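Local coordinates for YceI-like domain protein (Burkholderia cenocepacia BC7, PDB 5IXH) that holds the isoprenoid chain of a long polyprenyl diphosphate in a lipocalin-like beta barrel and probably captures antibiotics outside the bacterial cell, at residues Asp50-Asp55 with Phe71-Tyr76; Thr123-Leu128 with Lys155-Ala160. All coordinates share one frame; numbering follows the deposited sequence.

Contact 1. Residues Asp50-Asp55 with Phe71-Tyr76. With OTP ((2E,6E,10E,14E,18E,22E,26E)-3,7,11,15,19,23,27,31-octamethyldotriaconta-2,6,10,14,18,22,26,30-octaenyl trihydrogen diphosphate), chain C.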
loop_
_atom_site.group_PDB
_atom_site.type_symbol
_atom_site.label_atom_id
_atom_site.label_comp_id
_atom_site.label_asym_id
_atom_site.label_seq_id
_atom_site.Cartn_x
_atom_site.Cartn_y
_atom_site.Cartn_z
ATOM N N ASP A 50 -2.841 -6.113 -7.331
ATOM C CA ASP A 50 -2.895 -6.143 -8.806
ATOM C C ASP A 50 -2.806 -4.705 -9.298
ATOM O O ASP A 50 -3.781 -3.949 -9.204
ATOM C CB ASP A 50 -4.192 -6.831 -9.225
ATOM C CG ASP A 50 -4.537 -6.670 -10.707
ATOM O OD1 ASP A 50 -3.910 -5.882 -11.433
ATOM O OD2 ASP A 50 -5.500 -7.342 -11.136
ATOM N N VAL A 51 -1.642 -4.281 -9.779
ATOM C CA VAL A 51 -1.430 -2.842 -9.978
ATOM C C VAL A 51 -2.276 -2.259 -11.115
ATOM O O VAL A 51 -2.608 -1.083 -11.058
ATOM C CB VAL A 51 0.074 -2.437 -10.129
ATOM C CG1 VAL A 51 0.886 -2.952 -8.942
ATOM C CG2 VAL A 51 0.644 -2.932 -11.396
ATOM N N ALA A 52 -2.653 -3.075 -12.102
ATOM C CA ALA A 52 -3.513 -2.616 -13.180
ATOM C C ALA A 52 -4.915 -2.271 -12.711
ATOM O O ALA A 52 -5.681 -1.666 -13.442
ATOM C CB ALA A 52 -3.577 -3.677 -14.284
ATOM N N SER A 53 -5.261 -2.641 -11.486
ATOM C CA SER A 53 -6.569 -2.322 -10.923
ATOM C C SER A 53 -6.587 -0.951 -10.255
ATOM O O SER A 53 -7.605 -0.572 -9.668
ATOM C CB SER A 53 -7.000 -3.379 -9.909
ATOM O OG SER A 53 -6.325 -3.226 -8.658
ATOM N N PHE A 54 -5.514 -0.199 -10.357
ATOM C CA PHE A 54 -5.455 1.156 -9.797
ATOM C C PHE A 54 -6.409 2.076 -10.541
ATOM O O PHE A 54 -6.331 2.207 -11.764
ATOM C CB PHE A 54 -4.028 1.713 -9.842
ATOM C CG PHE A 54 -3.792 2.953 -9.005
ATOM C CD1 PHE A 54 -3.958 2.938 -7.633
ATOM C CD2 PHE A 54 -3.345 4.132 -9.603
ATOM C CE1 PHE A 54 -3.705 4.051 -6.877
ATOM C CE2 PHE A 54 -3.118 5.259 -8.856
ATOM C CZ PHE A 54 -3.282 5.226 -7.484
ATOM N N ASP A 55 -7.318 2.691 -9.804
ATOM C CA ASP A 55 -8.367 3.513 -10.369
ATOM C C ASP A 55 -8.329 4.904 -9.781
ATOM O O ASP A 55 -8.584 5.105 -8.593
ATOM C CB ASP A 55 -9.714 2.858 -10.095
ATOM C CG ASP A 55 -10.863 3.604 -10.729
ATOM O OD1 ASP A 55 -10.670 4.480 -11.616
ATOM O OD2 ASP A 55 -12.011 3.303 -10.351
ATOM N N PHE A 71 3.646 2.542 -13.556
ATOM C CA PHE A 71 3.771 1.222 -12.937
ATOM C C PHE A 71 4.411 0.170 -13.835
ATOM O O PHE A 71 4.916 -0.831 -13.348
ATOM C CB PHE A 71 2.409 0.667 -12.513
ATOM C CG PHE A 71 1.738 1.421 -11.388
ATOM C CD1 PHE A 71 2.432 2.237 -10.528
ATOM C CD2 PHE A 71 0.367 1.347 -11.254
ATOM C CE1 PHE A 71 1.769 2.917 -9.521
ATOM C CE2 PHE A 71 -0.293 2.013 -10.248
ATOM C CZ PHE A 71 0.404 2.802 -9.399
ATOM N N ASP A 72 4.329 0.349 -15.145
ATOM C CA ASP A 72 4.719 -0.708 -16.091
ATOM C C ASP A 72 4.017 -2.023 -15.717
ATOM O O ASP A 72 4.656 -3.069 -15.504
ATOM C CB ASP A 72 6.233 -0.868 -16.129
ATOM C CG ASP A 72 6.726 -1.670 -17.331
ATOM O OD1 ASP A 72 5.923 -2.133 -18.167
ATOM O OD2 ASP A 72 7.952 -1.833 -17.429
ATOM N N ALA A 73 2.699 -1.947 -15.653
ATOM C CA ALA A 73 1.891 -3.044 -15.152
ATOM C C ALA A 73 2.004 -4.328 -15.984
ATOM O O ALA A 73 1.851 -5.413 -15.446
ATOM C CB ALA A 73 0.433 -2.616 -15.079
ATOM N N LYS A 74 2.259 -4.238 -17.279
ATOM C CA LYS A 74 2.417 -5.453 -18.073
ATOM C C LYS A 74 3.690 -6.217 -17.680
ATOM O O LYS A 74 3.723 -7.435 -17.758
ATOM C CB LYS A 74 2.414 -5.142 -19.570
ATOM C CG LYS A 74 1.068 -4.637 -20.079
ATOM C CD LYS A 74 1.121 -4.313 -21.569
ATOM C CE LYS A 74 -0.237 -3.862 -22.095
ATOM N NZ LYS A 74 -1.279 -4.914 -21.934
ATOM N N THR A 75 4.740 -5.496 -17.325
ATOM C CA THR A 75 6.032 -6.105 -16.952
ATOM C C THR A 75 6.026 -6.558 -15.497
ATOM O O THR A 75 6.572 -7.616 -15.172
ATOM C CB THR A 75 7.151 -5.103 -17.177
ATOM O OG1 THR A 75 7.122 -4.684 -18.547
ATOM C CG2 THR A 75 8.491 -5.705 -16.875
ATOM N N TYR A 76 5.405 -5.746 -14.648
ATOM C CA TYR A 76 5.347 -5.967 -13.214
ATOM C C TYR A 76 3.888 -5.924 -12.768
ATOM O O TYR A 76 3.389 -4.893 -12.284
ATOM C CB TYR A 76 6.141 -4.891 -12.494
ATOM C CG TYR A 76 7.607 -4.884 -12.841
ATOM C CD1 TYR A 76 8.463 -5.866 -12.343
ATOM C CD2 TYR A 76 8.152 -3.920 -13.673
ATOM C CE1 TYR A 76 9.783 -5.884 -12.620
ATOM C CE2 TYR A 76 9.535 -3.934 -13.948
ATOM C CZ TYR A 76 10.323 -4.936 -13.424
ATOM O OH TYR A 76 11.682 -4.971 -13.704
HETATM O O7 OTP C . -2.320 19.657 -14.738
HETATM P P2 OTP C . -1.285 18.553 -14.666
HETATM O O5 OTP C . -0.519 18.486 -15.969
HETATM O O6 OTP C . -0.325 18.823 -13.527
HETATM O O4 OTP C . -2.005 17.162 -14.410
HETATM P P1 OTP C . -1.312 15.742 -14.580
HETATM O O2 OTP C . -1.386 15.304 -16.025
HETATM O O3 OTP C . 0.135 15.811 -14.140
HETATM O O1 OTP C . -2.115 14.711 -13.679
HETATM C C40 OTP C . -1.473 13.897 -12.711
HETATM C C39 OTP C . -2.536 12.858 -12.365
HETATM C C37 OTP C . -2.380 11.888 -11.419
HETATM C C38 OTP C . -3.573 10.950 -11.237
HETATM C C36 OTP C . -1.098 11.702 -10.574
HETATM C C35 OTP C . -0.702 10.211 -10.612
HETATM C C34 OTP C . 0.013 9.768 -9.322
HETATM C C32 OTP C . 0.094 8.425 -9.032
HETATM C C33 OTP C . -0.517 7.373 -9.966
HETATM C C31 OTP C . 0.810 7.961 -7.751
HETATM C C30 OTP C . 1.813 6.842 -8.099
HETATM C C29 OTP C . 1.495 5.699 -7.130
HETATM C C27 OTP C . 2.447 5.129 -6.320
HETATM C C28 OTP C . 3.921 5.535 -6.290
HETATM C C26 OTP C . 1.949 4.020 -5.392
HETATM C C25 OTP C . 2.911 2.825 -5.382
HETATM C C24 OTP C . 2.177 1.937 -4.369
HETATM C C22 OTP C . 1.711 0.693 -4.693
HETATM C C23 OTP C . 1.903 0.051 -6.070
HETATM C C21 OTP C . 0.987 -0.068 -3.584
HETATM C C20 OTP C . 2.048 -0.975 -2.961
HETATM C C19 OTP C . 1.524 -1.321 -1.563
HETATM C C17 OTP C . 1.504 -2.620 -1.101
HETATM C C18 OTP C . 2.015 -3.767 -1.976
HETATM C C16 OTP C . 0.988 -2.967 0.307
HETATM C C15 OTP C . 0.368 -1.756 1.030
HETATM C C14 OTP C . 0.243 -2.115 2.519
HETATM C C12 OTP C . 1.321 -1.966 3.363
HETATM C C13 OTP C . 2.677 -1.422 2.900
HETATM C C11 OTP C . 1.200 -2.327 4.851
HETATM C C10 OTP C . 0.120 -3.385 5.109
HETATM C C9 OTP C . 0.372 -3.838 6.556
HETATM C C7 OTP C . -0.221 -4.962 7.069
HETATM C C8 OTP C . -1.164 -5.812 6.215
HETATM C C6 OTP C . 0.106 -5.335 8.527
HETATM C C5 OTP C . -1.168 -5.717 9.285
HETATM C C4 OTP C . -0.824 -5.497 10.770
HETATM C C2 OTP C . -0.594 -6.506 11.677
HETATM C C3 OTP C . -0.264 -6.092 13.111
HETATM C C1 OTP C . -0.658 -7.993 11.319
#
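Near the part of the isoprenoid tunnel closer to the diphosphate, Phe54 and Phe71 meet in an offset edge-to-face pair, their centroids 5.5 Å apart and their planes at 66°. Phe71 brings the CE2-CZ edge of its ring over one face of Phe54, toward the rim, and the same edge reaches back to the stem of its partner, with Phe71 CE2 3.8 Å from Phe54 CB. Phe54 holds CG anti to its backbone N (chi1 -166°), which drops the ring toward the lipid, where Phe54 CE2 lies 3.5 Å from methyl C33 of OTP. Phe71 meets the next isoprene unit edge-on, CE1 standing 3.7 Å from OTP C29. The pair thus forms a stretch of wall in this YceI-like lipocalin barrel, at the turn between strands 44-50 and 54-55 and the loop that leads from helix 59-66 to strand 78-90. Farther from the ligand, Val51 sits between the segments: its CB lies 4.0 Å from Phe71 CD2, while its CG2 packs 3.7 Å from Ala73 CB and also approaches the carbonyl of Tyr76. Within the turn, Asp50 O accepts from both Ser53 N and Ser53 OG, the hydroxyl at 2.7 Å and in the carbonyl plane; Ser53 OG is also hydrogen-bonded to Lys28 N of strand 22-34. Phe26 of that strand meets the Phe54 ring, and Val65 of helix 59-66 touches both aromatics.

Contact 2. Residues Thr123-Leu128 with Lys155-Ala160. With OTP ((2E,6E,10E,14E,18E,22E,26E)-3,7,11,15,19,23,27,31-octamethyldotriaconta-2,6,10,14,18,22,26,30-octaenyl trihydrogen diphosphate), chain C.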
loop_
_atom_site.group_PDB
_atom_site.type_symbol
_atom_site.label_atom_id
_atom_site.label_comp_id
_atom_site.label_asym_id
_atom_site.label_seq_id
_atom_site.Cartn_x
_atom_site.Cartn_y
_atom_site.Cartn_z
ATOM N N THR A 123 -9.696 -5.026 12.487
ATOM C CA THR A 123 -9.366 -4.010 11.500
ATOM C C THR A 123 -7.952 -3.495 11.689
ATOM O O THR A 123 -7.494 -3.333 12.836
ATOM C CB THR A 123 -10.332 -2.843 11.541
ATOM O OG1 THR A 123 -10.208 -2.178 12.790
ATOM C CG2 THR A 123 -11.761 -3.331 11.369
ATOM N N PHE A 124 -7.284 -3.232 10.582
ATOM C CA PHE A 124 -5.885 -2.834 10.546
ATOM C C PHE A 124 -5.822 -1.603 9.690
ATOM O O PHE A 124 -6.135 -1.667 8.468
ATOM C CB PHE A 124 -5.020 -3.921 9.912
ATOM C CG PHE A 124 -5.127 -5.232 10.583
ATOM C CD1 PHE A 124 -6.147 -6.111 10.291
ATOM C CD2 PHE A 124 -4.231 -5.588 11.579
ATOM C CE1 PHE A 124 -6.252 -7.310 10.939
ATOM C CE2 PHE A 124 -4.337 -6.782 12.235
ATOM C CZ PHE A 124 -5.350 -7.648 11.930
ATOM N N ASP A 125 -5.443 -0.480 10.269
ATOM C CA ASP A 125 -5.420 0.807 9.570
ATOM C C ASP A 125 -4.044 1.434 9.639
ATOM O O ASP A 125 -3.397 1.416 10.679
ATOM C CB ASP A 125 -6.388 1.792 10.236
ATOM C CG ASP A 125 -7.837 1.500 9.918
ATOM O OD1 ASP A 125 -8.238 1.721 8.754
ATOM O OD2 ASP A 125 -8.572 1.058 10.815
ATOM N N GLY A 126 -3.600 2.058 8.561
ATOM C CA GLY A 126 -2.312 2.708 8.600
ATOM C C GLY A 126 -2.030 3.472 7.338
ATOM O O GLY A 126 -2.786 3.382 6.375
ATOM N N VAL A 127 -0.926 4.205 7.369
ATOM C CA VAL A 127 -0.459 5.011 6.244
ATOM C C VAL A 127 1.037 4.850 6.160
ATOM O O VAL A 127 1.737 4.992 7.154
ATOM C CB VAL A 127 -0.806 6.503 6.427
ATOM C CG1 VAL A 127 -0.295 7.330 5.237
ATOM C CG2 VAL A 127 -2.306 6.688 6.582
ATOM N N LEU A 128 1.518 4.497 4.973
ATOM C CA LEU A 128 2.940 4.367 4.714
ATOM C C LEU A 128 3.376 5.408 3.689
ATOM O O LEU A 128 2.978 5.318 2.523
ATOM C CB LEU A 128 3.250 2.983 4.152
ATOM C CG LEU A 128 4.727 2.786 3.781
ATOM C CD1 LEU A 128 5.638 2.852 4.989
ATOM C CD2 LEU A 128 4.880 1.467 3.042
ATOM N N LYS A 155 -2.370 4.359 1.835
ATOM C CA LYS A 155 -3.309 4.221 2.941
ATOM C C LYS A 155 -4.015 2.893 2.837
ATOM O O LYS A 155 -4.396 2.466 1.760
ATOM C CB LYS A 155 -4.333 5.357 2.901
ATOM C CG LYS A 155 -3.731 6.744 2.830
ATOM C CD LYS A 155 -4.681 7.811 3.371
ATOM C CE LYS A 155 -6.091 7.692 2.798
ATOM N NZ LYS A 155 -6.121 7.827 1.318
ATOM N N PHE A 156 -4.199 2.229 3.966
ATOM C CA PHE A 156 -4.919 0.978 3.953
ATOM C C PHE A 156 -5.852 0.853 5.141
ATOM O O PHE A 156 -5.593 1.352 6.240
ATOM C CB PHE A 156 -3.943 -0.196 3.918
ATOM C CG PHE A 156 -2.909 -0.142 5.001
ATOM C CD1 PHE A 156 -3.144 -0.712 6.238
ATOM C CD2 PHE A 156 -1.710 0.517 4.787
ATOM C CE1 PHE A 156 -2.179 -0.659 7.226
ATOM C CE2 PHE A 156 -0.750 0.581 5.769
ATOM C CZ PHE A 156 -0.991 0.002 6.994
ATOM N N HIS A 157 -6.944 0.150 4.871
ATOM C CA HIS A 157 -7.963 -0.208 5.840
ATOM C C HIS A 157 -8.275 -1.666 5.543
ATOM O O HIS A 157 -8.973 -1.947 4.569
ATOM C CB HIS A 157 -9.204 0.665 5.647
ATOM C CG HIS A 157 -10.364 0.285 6.518
ATOM N ND1 HIS A 157 -10.456 0.665 7.837
ATOM C CD2 HIS A 157 -11.509 -0.386 6.240
ATOM C CE1 HIS A 157 -11.589 0.212 8.348
ATOM N NE2 HIS A 157 -12.248 -0.429 7.400
ATOM N N LEU A 158 -7.735 -2.594 6.329
ATOM C CA LEU A 158 -7.938 -4.020 6.108
ATOM C C LEU A 158 -8.888 -4.556 7.151
ATOM O O LEU A 158 -8.670 -4.351 8.353
ATOM C CB LEU A 158 -6.623 -4.794 6.208
ATOM C CG LEU A 158 -5.532 -4.602 5.165
ATOM C CD1 LEU A 158 -4.997 -3.203 5.188
ATOM C CD2 LEU A 158 -4.421 -5.591 5.449
ATOM N N VAL A 159 -9.932 -5.239 6.709
ATOM C CA VAL A 159 -10.925 -5.831 7.587
ATOM C C VAL A 159 -10.817 -7.334 7.459
ATOM O O VAL A 159 -10.924 -7.870 6.350
ATOM C CB VAL A 159 -12.344 -5.390 7.194
ATOM C CG1 VAL A 159 -13.382 -6.027 8.118
ATOM C CG2 VAL A 159 -12.465 -3.883 7.219
ATOM N N ALA A 160 -10.571 -8.008 8.574
ATOM C CA ALA A 160 -10.470 -9.460 8.607
ATOM C C ALA A 160 -11.601 -10.085 9.373
ATOM O O ALA A 160 -11.921 -9.663 10.489
ATOM C CB ALA A 160 -9.129 -9.902 9.149
HETATM O O7 OTP C . -2.320 19.657 -14.738
HETATM P P2 OTP C . -1.285 18.553 -14.666
HETATM O O5 OTP C . -0.519 18.486 -15.969
HETATM O O6 OTP C . -0.325 18.823 -13.527
HETATM O O4 OTP C . -2.005 17.162 -14.410
HETATM P P1 OTP C . -1.312 15.742 -14.580
HETATM O O2 OTP C . -1.386 15.304 -16.025
HETATM O O3 OTP C . 0.135 15.811 -14.140
HETATM O O1 OTP C . -2.115 14.711 -13.679
HETATM C C40 OTP C . -1.473 13.897 -12.711
HETATM C C39 OTP C . -2.536 12.858 -12.365
HETATM C C37 OTP C . -2.380 11.888 -11.419
HETATM C C38 OTP C . -3.573 10.950 -11.237
HETATM C C36 OTP C . -1.098 11.702 -10.574
HETATM C C35 OTP C . -0.702 10.211 -10.612
HETATM C C34 OTP C . 0.013 9.768 -9.322
HETATM C C32 OTP C . 0.094 8.425 -9.032
HETATM C C33 OTP C . -0.517 7.373 -9.966
HETATM C C31 OTP C . 0.810 7.961 -7.751
HETATM C C30 OTP C . 1.813 6.842 -8.099
HETATM C C29 OTP C . 1.495 5.699 -7.130
HETATM C C27 OTP C . 2.447 5.129 -6.320
HETATM C C28 OTP C . 3.921 5.535 -6.290
HETATM C C26 OTP C . 1.949 4.020 -5.392
HETATM C C25 OTP C . 2.911 2.825 -5.382
HETATM C C24 OTP C . 2.177 1.937 -4.369
HETATM C C22 OTP C . 1.711 0.693 -4.693
HETATM C C23 OTP C . 1.903 0.051 -6.070
HETATM C C21 OTP C . 0.987 -0.068 -3.584
HETATM C C20 OTP C . 2.048 -0.975 -2.961
HETATM C C19 OTP C . 1.524 -1.321 -1.563
HETATM C C17 OTP C . 1.504 -2.620 -1.101
HETATM C C18 OTP C . 2.015 -3.767 -1.976
HETATM C C16 OTP C . 0.988 -2.967 0.307
HETATM C C15 OTP C . 0.368 -1.756 1.030
HETATM C C14 OTP C . 0.243 -2.115 2.519
HETATM C C12 OTP C . 1.321 -1.966 3.363
HETATM C C13 OTP C . 2.677 -1.422 2.900
HETATM C C11 OTP C . 1.200 -2.327 4.851
HETATM C C10 OTP C . 0.120 -3.385 5.109
HETATM C C9 OTP C . 0.372 -3.838 6.556
HETATM C C7 OTP C . -0.221 -4.962 7.069
HETATM C C8 OTP C . -1.164 -5.812 6.215
HETATM C C6 OTP C . 0.106 -5.335 8.527
HETATM C C5 OTP C . -1.168 -5.717 9.285
HETATM C C4 OTP C . -0.824 -5.497 10.770
HETATM C C2 OTP C . -0.594 -6.506 11.677
HETATM C C3 OTP C . -0.264 -6.092 13.111
HETATM C C1 OTP C . -0.658 -7.993 11.319
#
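Strands 123-128 and 155-160 run antiparallel, 4.7 Å apart at closest approach, with paired backbone hydrogen bonds joining Phe124 to Leu158 and Gly126 to Phe156. At the non-hydrogen-bonded pair between them, Asp125 and His157 lie side by side on the outer face, and His157 ND1 donates to Asp125 OD1 over 2.6 Å. The carboxylate is met on its syn side and the oxygen sits close to the imidazole plane, although the two planes are turned 33° apart. On the lipid-facing side, Phe156 CG takes the crowded position between the backbone N and the carbonyl carbon (chi1 53°), which folds the ring back over Gly126. Gly126 CA makes a CH-pi contact 3.8 Å from the ring centroid, and OTP C10 lies over the opposite face. Phe124 CB packs 4.1 Å from Leu158 CB; beyond them, Phe124 CD2 comes within 3.5 Å of OTP C4 and Leu158 CD2 within 3.4 Å of OTP C8. The two strands form one side of the lipocalin-like barrel: strand 105-118 pairs with 121-131, while strand 10-15 pairs with 151-160 and supplies Ser12, which shares the Lys155 ammonium with Glu23 of strand 22-34.

Contacts 1 and 2 touch different lengths of one lipid, on opposite sides of the chain's centre, with centres about 21 Å apart. They do not touch each other, their nearest atoms being about 9 Å apart, but both reach the same curled antiparallel sheet and the same OTP molecule. Contact 1 touches the isoprene units nearer the diphosphate, from C33 to C27, whereas contact 2 lines the far end, from C13 to the terminal C1. They are also built differently: an aromatic pair, with a turn and its neighbouring loop, in 50-55/71-76, and regular strand pairing with alternating inward side chains in 123-128/155-160. The elongated apolar tunnel is consistent with capture of other lipophilic molecules.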